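Local coordinates for cytochrome P450 CYP260B1 (Sorangium cellulosum, PDB 5HIW), which belongs to the cytochrome P450 family and holds a haem group, protoporphyrin IX containing iron, inside a mainly helical fold, at residues K5-F10 / V41-A46; G201-A206 / E216-V221; M251-Q256 / F319-R324. All coordinates share one frame; numbering follows the deposited sequence.

How the contacts relate
The three contacts lie far apart in the cytochrome P450 fold and follow one another along the chain without overlapping. Contact 1 joins the N-terminal loop to the end of strand 39-42, inside the mixed sheet; contact 2 pairs two helices on the opposite side of the chain's centre, and the centres of contacts 1 and 2 are 38 Å apart. Contact 3, between a short helix and a loop, lies 30 Å from contact 1 and 39 Å from contact 2, centre to centre. Of contacts 1 and 2, contact 2 is the nearer to the haem, with the side chain of Val221 about 8 Å from it, while that of Phe8 in contact 1 is about 13 Å away. None touches another.

Contact 1: K5-F10 / V41-A46; sequences KNLFSF and VVLRGA
Phe8 and Leu7, consecutive in the loop 5-10, each send a side chain toward segment 41-46, and each finds its own partner there: Phe8 meets Val41 and Leu7 meets Leu43. The two leucines approach methyl to methyl. In both, CD1 is the branch that continues the extended chain (chi2 -179° in Leu7, 174° in Leu43), and these far ends meet, Leu7 CD1 lying 4.3 Å from Leu43 CD1. The other methyl of Leu43 is turned inward, toward its own segment, with Leu43 CD2 3.9 Å from Val41 CG1. The two residues thereby offer one continuous apolar surface to the loop.

Phe8 puts one corner of its ring against that surface. Its CE1 is 4.3 Å from Val41 CG1, with Val41 CG2 only slightly farther from the same CE1 at 4.5 Å, so this corner faces the fork of the valine, whose CG1 methyl comes in obliquely to the ring. These separations make a light van der Waals touch, and the 121 Å² buried between the segments is modest; the contact is wholly apolar. Behind it the loop is bent, and Phe10 N reaches Leu7 O only weakly.

All four touching residues are buried among further elements of the fold. Strand 31-34 lies between strands 4-5 and 39-42 in the sheet, and its Tyr32 touches Leu7, Phe8 and Val41. On the side of strand 298-302, Tyr300 meets the Phe8 ring with the planes nearly perpendicular. Helix 17-28 covers Leu7 through His21 and Ala25, while Leu43 leads from strand 39-42 into helix 45-53, with Arg44 at the N-cap position.

Contact 2: G201-A206 / E216-V221; sequences GEIARA and EACEGV
Ile203 and Val221 are brought together by their first torsions. In Ile203 chi1 is -79°, which sets CG2 anti to the backbone N and leaves CG1 beside it, both branches open toward the other helix; in Val221 chi1 is 170°, and CG1 is the methyl that projects along the line away from N. The side chains then reach for each other tip to tip. Val221 CG1 meets both branches of the isoleucine, 3.7 Å from Ile203 CG2 and 4.0 Å from both Ile203 CG1 and Ile203 CD1, so that one methyl is touched by three carbons.

Cys218, one turn earlier on its helix, works the other side of Ile203. With its sulphur also anti to the backbone N (chi1 -178°), SG passes along the interface and lies 4.0 Å from Ile203 CG2 and 4.1 Å from Ala204 CB. Ile203 CG2 is thus wedged between the sulphur and the valine. The small side chain of Ala204 probably helps the backbones come close: Ala204 CA is 5.6 Å from Cys218 CA.

Around this apolar seam, Val90 of helix 77-90 and Leu225 further along helix 218-229 also pack on Ile203. Elsewhere on helix 199-209, Glu202 forms salt bridges with Arg94 and Arg98.

Ala217 occupies the N-cap position of helix 218-229, which with 232-245 probably makes up the long I-helix, its signature falling where they join. The pairing is consistent with helix H packing on the N-terminal part of that helix, as in other P450s.

Contact 3: M251-Q256 / F319-R324; sequences MNQLRQ and FDIHRR
Gln253 comes off helix 248-256 with its CB already in contact, 4.0 Å from Ile321 CD1. From there the chain runs extended past the isoleucine, the two side chains sliding by in opposite directions, until the amide arrives. Gln253 CD is 3.9 Å from His322 NE2, and Gln253 OE1 is 4.0 Å from both Ile321 CG1 and Ile321 CD1. Gln253 NE2 lies at the edge of the imidazole, in its plane, 3.2 Å from His322 NE2. The amide plane stands 74° to the ring, and the angle is too poor for a hydrogen bond.

Ile321 is the middle of the contact. Its CG1 sits between the backbone N and the carbonyl carbon (chi1 69°), and this turns CD1 toward the helix, 4.2 Å from Leu254 CG; Ile321 CG1 also lies above one face of the His322 ring, offset toward its rim. Residues 320-323 form a type I beta turn. Asp320 OD1 accepts from His322 N (2.9 Å, 138°), an Asx turn that helps hold it, and Asp320 O accepts from Arg323 N. Arg323 in turn bridges to Glu267, which with Arg270 fits the ExxR motif of P450s.

Chemically, the contact is mainly apolar packing of Ile321 against Gln253 and Leu254, with the amide and imidazole close but not bonded.

Contact 1: K5-F10 / V41-A46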
loop_
_atom_site.group_PDB
_atom_site.type_symbol
_atom_site.label_atom_id
_atom_site.label_comp_id
_atom_site.label_asym_id
_atom_site.label_seq_id
_atom_site.Cartn_x
_atom_site.Cartn_y
_atom_site.Cartn_z
ATOM N N LYS A 5 -10.507 -16.529 -17.914
ATOM C CA LYS A 5 -10.950 -15.209 -18.327
ATOM C C LYS A 5 -9.757 -14.270 -18.270
ATOM O O LYS A 5 -8.679 -14.702 -17.861
ATOM C CB LYS A 5 -12.028 -14.688 -17.355
ATOM C CG LYS A 5 -13.139 -15.660 -17.034
ATOM C CD LYS A 5 -14.088 -15.003 -16.029
ATOM C CE LYS A 5 -15.292 -15.910 -15.828
ATOM N NZ LYS A 5 -16.328 -15.355 -14.945
ATOM N N ASN A 6 -9.881 -13.064 -18.809
ATOM C CA ASN A 6 -8.765 -12.090 -18.742
ATOM C C ASN A 6 -9.412 -10.813 -18.182
ATOM O O ASN A 6 -10.019 -10.052 -18.918
ATOM C CB ASN A 6 -8.112 -11.811 -20.130
ATOM C CG ASN A 6 -6.820 -10.947 -20.006
ATOM O OD1 ASN A 6 -6.703 -10.130 -19.109
ATOM N ND2 ASN A 6 -5.844 -11.157 -20.881
ATOM N N LEU A 7 -9.436 -10.680 -16.859
ATOM C CA LEU A 7 -10.125 -9.543 -16.233
ATOM C C LEU A 7 -9.181 -8.401 -15.809
ATOM O O LEU A 7 -9.590 -7.262 -15.685
ATOM C CB LEU A 7 -10.889 -10.081 -15.026
ATOM C CG LEU A 7 -11.906 -11.197 -15.248
ATOM C CD1 LEU A 7 -12.545 -11.539 -13.931
ATOM C CD2 LEU A 7 -12.997 -10.762 -16.239
ATOM N N PHE A 8 -7.906 -8.698 -15.636
ATOM C CA PHE A 8 -6.970 -7.714 -15.084
ATOM C C PHE A 8 -6.362 -6.754 -16.106
ATOM O O PHE A 8 -5.705 -5.792 -15.739
ATOM C CB PHE A 8 -5.931 -8.416 -14.214
ATOM C CG PHE A 8 -6.466 -8.777 -12.834
ATOM C CD1 PHE A 8 -7.395 -9.791 -12.652
ATOM C CD2 PHE A 8 -6.070 -8.042 -11.704
ATOM C CE1 PHE A 8 -7.880 -10.105 -11.412
ATOM C CE2 PHE A 8 -6.566 -8.357 -10.458
ATOM C CZ PHE A 8 -7.436 -9.385 -10.278
ATOM N N SER A 9 -6.554 -7.049 -17.391
ATOM C CA SER A 9 -6.085 -6.146 -18.467
ATOM C C SER A 9 -7.127 -5.039 -18.727
ATOM O O SER A 9 -6.860 -4.075 -19.407
ATOM C CB SER A 9 -5.732 -6.956 -19.745
ATOM O OG SER A 9 -6.828 -7.791 -20.099
ATOM N N PHE A 10 -8.285 -5.146 -18.130
ATOM C CA PHE A 10 -9.316 -4.079 -18.185
ATOM C C PHE A 10 -8.689 -2.706 -17.885
ATOM O O PHE A 10 -7.935 -2.559 -16.925
ATOM C CB PHE A 10 -10.413 -4.457 -17.164
ATOM C CG PHE A 10 -11.627 -3.548 -17.150
ATOM C CD1 PHE A 10 -11.649 -2.441 -16.358
ATOM C CD2 PHE A 10 -12.741 -3.830 -17.938
ATOM C CE1 PHE A 10 -12.751 -1.573 -16.342
ATOM C CE2 PHE A 10 -13.850 -3.006 -17.922
ATOM C CZ PHE A 10 -13.870 -1.876 -17.116
ATOM N N VAL A 41 -7.269 -17.138 -9.632
ATOM C CA VAL A 41 -7.678 -15.963 -8.846
ATOM C C VAL A 41 -8.885 -16.378 -8.058
ATOM O O VAL A 41 -9.769 -17.077 -8.573
ATOM C CB VAL A 41 -7.972 -14.781 -9.768
ATOM C CG1 VAL A 41 -8.556 -13.636 -9.040
ATOM C CG2 VAL A 41 -6.732 -14.320 -10.470
ATOM N N VAL A 42 -8.949 -15.944 -6.809
ATOM C CA VAL A 42 -10.151 -15.972 -5.989
ATOM C C VAL A 42 -10.754 -14.612 -5.894
ATOM O O VAL A 42 -10.094 -13.598 -5.453
ATOM C CB VAL A 42 -9.835 -16.456 -4.577
ATOM C CG1 VAL A 42 -11.088 -16.698 -3.782
ATOM C CG2 VAL A 42 -9.023 -17.749 -4.679
ATOM N N LEU A 43 -11.986 -14.553 -6.295
ATOM C CA LEU A 43 -12.722 -13.293 -6.290
ATOM C C LEU A 43 -13.642 -13.036 -5.096
ATOM O O LEU A 43 -13.571 -11.946 -4.536
ATOM C CB LEU A 43 -13.521 -13.093 -7.561
ATOM C CG LEU A 43 -12.758 -12.944 -8.886
ATOM C CD1 LEU A 43 -13.733 -12.889 -10.077
ATOM C CD2 LEU A 43 -11.887 -11.676 -8.866
ATOM N N ARG A 44 -14.506 -13.973 -4.712
ATOM C CA ARG A 44 -15.556 -13.640 -3.717
ATOM C C ARG A 44 -14.919 -13.366 -2.363
ATOM O O ARG A 44 -14.003 -14.088 -1.908
ATOM C CB ARG A 44 -16.601 -14.722 -3.516
ATOM C CG ARG A 44 -17.470 -14.827 -4.779
ATOM C CD ARG A 44 -18.436 -15.981 -4.691
ATOM N NE ARG A 44 -19.047 -16.152 -6.008
ATOM C CZ ARG A 44 -19.942 -17.093 -6.323
ATOM N NH1 ARG A 44 -20.395 -17.968 -5.409
ATOM N NH2 ARG A 44 -20.362 -17.145 -7.579
ATOM N N GLY A 45 -15.434 -12.323 -1.758
ATOM C CA GLY A 45 -14.960 -11.870 -0.454
ATOM C C GLY A 45 -14.900 -12.962 0.589
ATOM O O GLY A 45 -13.933 -13.071 1.294
ATOM N N ALA A 46 -15.950 -13.787 0.703
ATOM C CA ALA A 46 -15.963 -14.873 1.673
ATOM C C ALA A 46 -14.924 -15.920 1.414
ATOM O O ALA A 46 -14.374 -16.465 2.357
ATOM C CB ALA A 46 -17.369 -15.523 1.745
#

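Contact 2: G201-A206 / E216-V221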
loop_
_atom_site.group_PDB
_atom_site.type_symbol
_atom_site.label_atom_id
_atom_site.label_comp_id
_atom_site.label_asym_id
_atom_site.label_seq_id
_atom_site.Cartn_x
_atom_site.Cartn_y
_atom_site.Cartn_z
ATOM N N GLY A 201 15.734 5.008 15.256
ATOM C CA GLY A 201 16.072 4.957 16.726
ATOM C C GLY A 201 15.168 4.159 17.676
ATOM O O GLY A 201 15.672 3.404 18.523
ATOM N N GLU A 202 13.846 4.292 17.551
ATOM C CA GLU A 202 12.892 3.479 18.319
ATOM C C GLU A 202 13.079 2.001 17.939
ATOM O O GLU A 202 12.888 1.106 18.766
ATOM C CB GLU A 202 11.405 3.789 17.972
ATOM C CG GLU A 202 10.877 5.196 18.295
ATOM C CD GLU A 202 10.195 5.282 19.643
ATOM O OE1 GLU A 202 9.906 4.194 20.208
ATOM O OE2 GLU A 202 9.926 6.426 20.076
ATOM N N ILE A 203 13.412 1.710 16.693
ATOM C CA ILE A 203 13.518 0.293 16.287
ATOM C C ILE A 203 14.754 -0.321 16.970
ATOM O O ILE A 203 14.715 -1.449 17.496
ATOM C CB ILE A 203 13.645 0.152 14.757
ATOM C CG1 ILE A 203 12.298 0.308 14.085
ATOM C CG2 ILE A 203 14.148 -1.194 14.371
ATOM C CD1 ILE A 203 12.409 0.846 12.665
ATOM N N ALA A 204 15.841 0.437 16.982
ATOM C CA ALA A 204 17.083 -0.108 17.551
ATOM C C ALA A 204 16.837 -0.450 19.004
ATOM O O ALA A 204 17.207 -1.513 19.479
ATOM C CB ALA A 204 18.230 0.849 17.347
ATOM N N ARG A 205 16.122 0.414 19.692
ATOM C CA ARG A 205 15.709 0.161 21.072
ATOM C C ARG A 205 14.677 -0.946 21.303
ATOM O O ARG A 205 14.793 -1.716 22.281
ATOM C CB ARG A 205 15.388 1.515 21.777
ATOM C CG ARG A 205 16.704 2.323 21.946
ATOM C CD ARG A 205 16.649 3.762 22.482
ATOM N NE ARG A 205 15.742 4.655 21.740
ATOM C CZ ARG A 205 14.413 4.784 21.951
ATOM N NH1 ARG A 205 13.758 4.076 22.896
ATOM N NH2 ARG A 205 13.713 5.643 21.194
ATOM N N ALA A 206 13.707 -1.127 20.406
ATOM C CA ALA A 206 12.786 -2.236 20.463
ATOM C C ALA A 206 13.404 -3.598 20.190
ATOM O O ALA A 206 12.876 -4.626 20.633
ATOM C CB ALA A 206 11.654 -2.054 19.459
ATOM N N GLU A 216 18.031 -10.788 14.575
ATOM C CA GLU A 216 17.345 -9.633 13.982
ATOM C C GLU A 216 18.029 -8.243 13.969
ATOM O O GLU A 216 18.115 -7.554 14.969
ATOM C CB GLU A 216 15.973 -9.416 14.617
ATOM C CG GLU A 216 15.152 -8.390 13.834
ATOM C CD GLU A 216 14.965 -8.828 12.390
ATOM O OE1 GLU A 216 14.703 -10.032 12.200
ATOM O OE2 GLU A 216 15.128 -8.003 11.463
ATOM N N ALA A 217 18.378 -7.797 12.767
ATOM C CA ALA A 217 19.123 -6.615 12.552
ATOM C C ALA A 217 18.131 -5.415 12.452
ATOM O O ALA A 217 17.060 -5.479 11.808
ATOM C CB ALA A 217 19.897 -6.748 11.235
ATOM N N CYS A 218 18.547 -4.323 13.019
ATOM C CA CYS A 218 17.866 -3.084 12.824
ATOM C C CYS A 218 17.655 -2.765 11.353
ATOM O O CYS A 218 16.546 -2.364 10.966
ATOM C CB CYS A 218 18.639 -1.986 13.477
ATOM S SG CYS A 218 17.947 -0.339 13.420
ATOM N N GLU A 219 18.696 -2.949 10.534
ATOM C CA GLU A 219 18.592 -2.657 9.098
ATOM C C GLU A 219 17.512 -3.463 8.474
ATOM O O GLU A 219 16.851 -2.995 7.538
ATOM C CB GLU A 219 19.880 -3.006 8.319
ATOM C CG GLU A 219 21.163 -2.495 8.936
ATOM C CD GLU A 219 21.739 -3.512 9.899
ATOM O OE1 GLU A 219 21.350 -3.429 11.086
ATOM O OE2 GLU A 219 22.493 -4.439 9.453
ATOM N N GLY A 220 17.397 -4.697 8.922
ATOM C CA GLY A 220 16.409 -5.627 8.451
ATOM C C GLY A 220 14.992 -5.120 8.654
ATOM O O GLY A 220 14.131 -5.213 7.737
ATOM N N VAL A 221 14.726 -4.671 9.885
ATOM C CA VAL A 221 13.396 -4.162 10.216
ATOM C C VAL A 221 13.105 -2.936 9.323
ATOM O O VAL A 221 12.029 -2.802 8.723
ATOM C CB VAL A 221 13.276 -3.836 11.746
ATOM C CG1 VAL A 221 11.972 -3.087 12.026
ATOM C CG2 VAL A 221 13.370 -5.108 12.547
#

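Contact 3: M251-Q256 / F319-R324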
loop_
_atom_site.group_PDB
_atom_site.type_symbol
_atom_site.label_atom_id
_atom_site.label_comp_id
_atom_site.label_asym_id
_atom_site.label_seq_id
_atom_site.Cartn_x
_atom_site.Cartn_y
_atom_site.Cartn_z
ATOM N N MET A 251 -16.173 16.857 -1.215
ATOM C CA MET A 251 -15.090 17.779 -0.868
ATOM C C MET A 251 -15.683 19.003 -0.198
ATOM O O MET A 251 -15.076 19.548 0.684
ATOM C CB MET A 251 -14.238 18.181 -2.074
ATOM C CG MET A 251 -12.929 17.372 -2.113
ATOM S SD MET A 251 -11.823 17.757 -3.491
ATOM C CE MET A 251 -11.064 19.262 -2.902
ATOM N N ASN A 252 -16.901 19.361 -0.562
ATOM C CA ASN A 252 -17.607 20.478 0.131
ATOM C C ASN A 252 -17.992 20.176 1.610
ATOM O O ASN A 252 -17.794 21.010 2.527
ATOM C CB ASN A 252 -18.845 20.920 -0.681
ATOM C CG ASN A 252 -18.474 21.712 -1.928
ATOM O OD1 ASN A 252 -17.381 22.284 -2.020
ATOM N ND2 ASN A 252 -19.379 21.724 -2.911
ATOM N N GLN A 253 -18.544 18.998 1.827
ATOM C CA GLN A 253 -18.792 18.525 3.169
ATOM C C GLN A 253 -17.507 18.540 4.017
ATOM O O GLN A 253 -17.548 19.021 5.195
ATOM C CB GLN A 253 -19.436 17.138 3.145
ATOM C CG GLN A 253 -20.856 17.104 2.581
ATOM C CD GLN A 253 -21.339 15.699 2.280
ATOM O OE1 GLN A 253 -20.739 14.977 1.489
ATOM N NE2 GLN A 253 -22.415 15.294 2.925
ATOM N N LEU A 254 -16.376 18.040 3.469
ATOM C CA LEU A 254 -15.107 17.997 4.242
ATOM C C LEU A 254 -14.630 19.364 4.660
ATOM O O LEU A 254 -13.972 19.508 5.670
ATOM C CB LEU A 254 -13.943 17.252 3.537
ATOM C CG LEU A 254 -14.048 15.719 3.515
ATOM C CD1 LEU A 254 -13.153 15.115 2.461
ATOM C CD2 LEU A 254 -13.788 15.038 4.868
ATOM N N ARG A 255 -14.863 20.373 3.832
ATOM C CA ARG A 255 -14.423 21.732 4.144
ATOM C C ARG A 255 -15.198 22.235 5.347
ATOM O O ARG A 255 -14.637 22.800 6.272
ATOM C CB ARG A 255 -14.662 22.670 2.953
ATOM C CG ARG A 255 -13.993 22.216 1.662
ATOM C CD ARG A 255 -13.336 23.350 0.867
ATOM N NE ARG A 255 -12.281 22.833 -0.013
ATOM C CZ ARG A 255 -10.978 22.866 0.259
ATOM N NH1 ARG A 255 -10.535 23.414 1.382
ATOM N NH2 ARG A 255 -10.117 22.362 -0.618
ATOM N N GLN A 256 -16.510 22.012 5.295
ATOM C CA GLN A 256 -17.416 22.354 6.388
ATOM C C GLN A 256 -17.034 21.609 7.675
ATOM O O GLN A 256 -17.068 22.209 8.748
ATOM C CB GLN A 256 -18.887 22.042 6.016
ATOM C CG GLN A 256 -19.484 22.970 4.951
ATOM C CD GLN A 256 -19.025 24.431 5.082
ATOM O OE1 GLN A 256 -18.095 24.878 4.382
ATOM N NE2 GLN A 256 -19.660 25.178 5.996
ATOM N N PHE A 319 -19.689 6.655 -3.893
ATOM C CA PHE A 319 -18.789 7.172 -2.865
ATOM C C PHE A 319 -19.591 7.933 -1.845
ATOM O O PHE A 319 -20.156 9.044 -2.153
ATOM C CB PHE A 319 -17.800 8.089 -3.512
ATOM C CG PHE A 319 -16.744 8.598 -2.581
ATOM C CD1 PHE A 319 -15.738 7.761 -2.143
ATOM C CD2 PHE A 319 -16.841 9.864 -2.055
ATOM C CE1 PHE A 319 -14.797 8.211 -1.261
ATOM C CE2 PHE A 319 -15.881 10.343 -1.157
ATOM C CZ PHE A 319 -14.848 9.464 -0.751
ATOM N N ASP A 320 -19.681 7.405 -0.624
ATOM C CA ASP A 320 -20.428 8.090 0.477
ATOM C C ASP A 320 -19.586 8.310 1.675
ATOM O O ASP A 320 -19.313 7.298 2.354
ATOM C CB ASP A 320 -21.603 7.171 0.854
ATOM C CG ASP A 320 -22.555 7.783 1.853
ATOM O OD1 ASP A 320 -22.316 8.855 2.445
ATOM O OD2 ASP A 320 -23.560 7.099 2.071
ATOM N N ILE A 321 -19.225 9.547 2.014
ATOM C CA ILE A 321 -18.337 9.773 3.153
ATOM C C ILE A 321 -18.993 9.491 4.462
ATOM O O ILE A 321 -18.289 9.361 5.480
ATOM C CB ILE A 321 -17.602 11.138 3.176
ATOM C CG1 ILE A 321 -18.517 12.339 3.417
ATOM C CG2 ILE A 321 -16.781 11.315 1.890
ATOM C CD1 ILE A 321 -17.640 13.586 3.577
ATOM N N HIS A 322 -20.318 9.388 4.450
ATOM C CA HIS A 322 -21.037 8.902 5.647
ATOM C C HIS A 322 -21.266 7.412 5.765
ATOM O O HIS A 322 -21.798 6.964 6.787
ATOM C CB HIS A 322 -22.373 9.664 5.775
ATOM C CG HIS A 322 -22.175 11.148 5.770
ATOM N ND1 HIS A 322 -21.601 11.821 6.825
ATOM C CD2 HIS A 322 -22.407 12.076 4.817
ATOM C CE1 HIS A 322 -21.501 13.096 6.532
ATOM N NE2 HIS A 322 -22.024 13.284 5.328
ATOM N N ARG A 323 -20.854 6.612 4.785
ATOM C CA ARG A 323 -20.946 5.183 4.899
ATOM C C ARG A 323 -20.266 4.539 6.104
ATOM O O ARG A 323 -20.763 3.546 6.641
ATOM C CB ARG A 323 -20.465 4.517 3.589
ATOM C CG ARG A 323 -20.638 3.020 3.543
ATOM C CD ARG A 323 -19.967 2.474 2.281
ATOM N NE ARG A 323 -20.457 3.025 1.061
ATOM C CZ ARG A 323 -21.448 2.490 0.353
ATOM N NH1 ARG A 323 -22.010 1.393 0.751
ATOM N NH2 ARG A 323 -21.695 2.958 -0.860
ATOM N N ARG A 324 -19.103 5.025 6.530
ATOM C CA ARG A 324 -18.366 4.395 7.616
ATOM C C ARG A 324 -18.145 2.884 7.418
ATOM O O ARG A 324 -18.554 2.028 8.248
ATOM C CB ARG A 324 -18.987 4.721 8.958
ATOM C CG ARG A 324 -18.968 6.211 9.207
ATOM C CD ARG A 324 -19.517 6.592 10.556
ATOM N NE ARG A 324 -19.468 8.029 10.767
ATOM C CZ ARG A 324 -19.520 8.628 11.955
ATOM N NH1 ARG A 324 -19.623 7.919 13.074
ATOM N NH2 ARG A 324 -19.459 9.945 12.023
#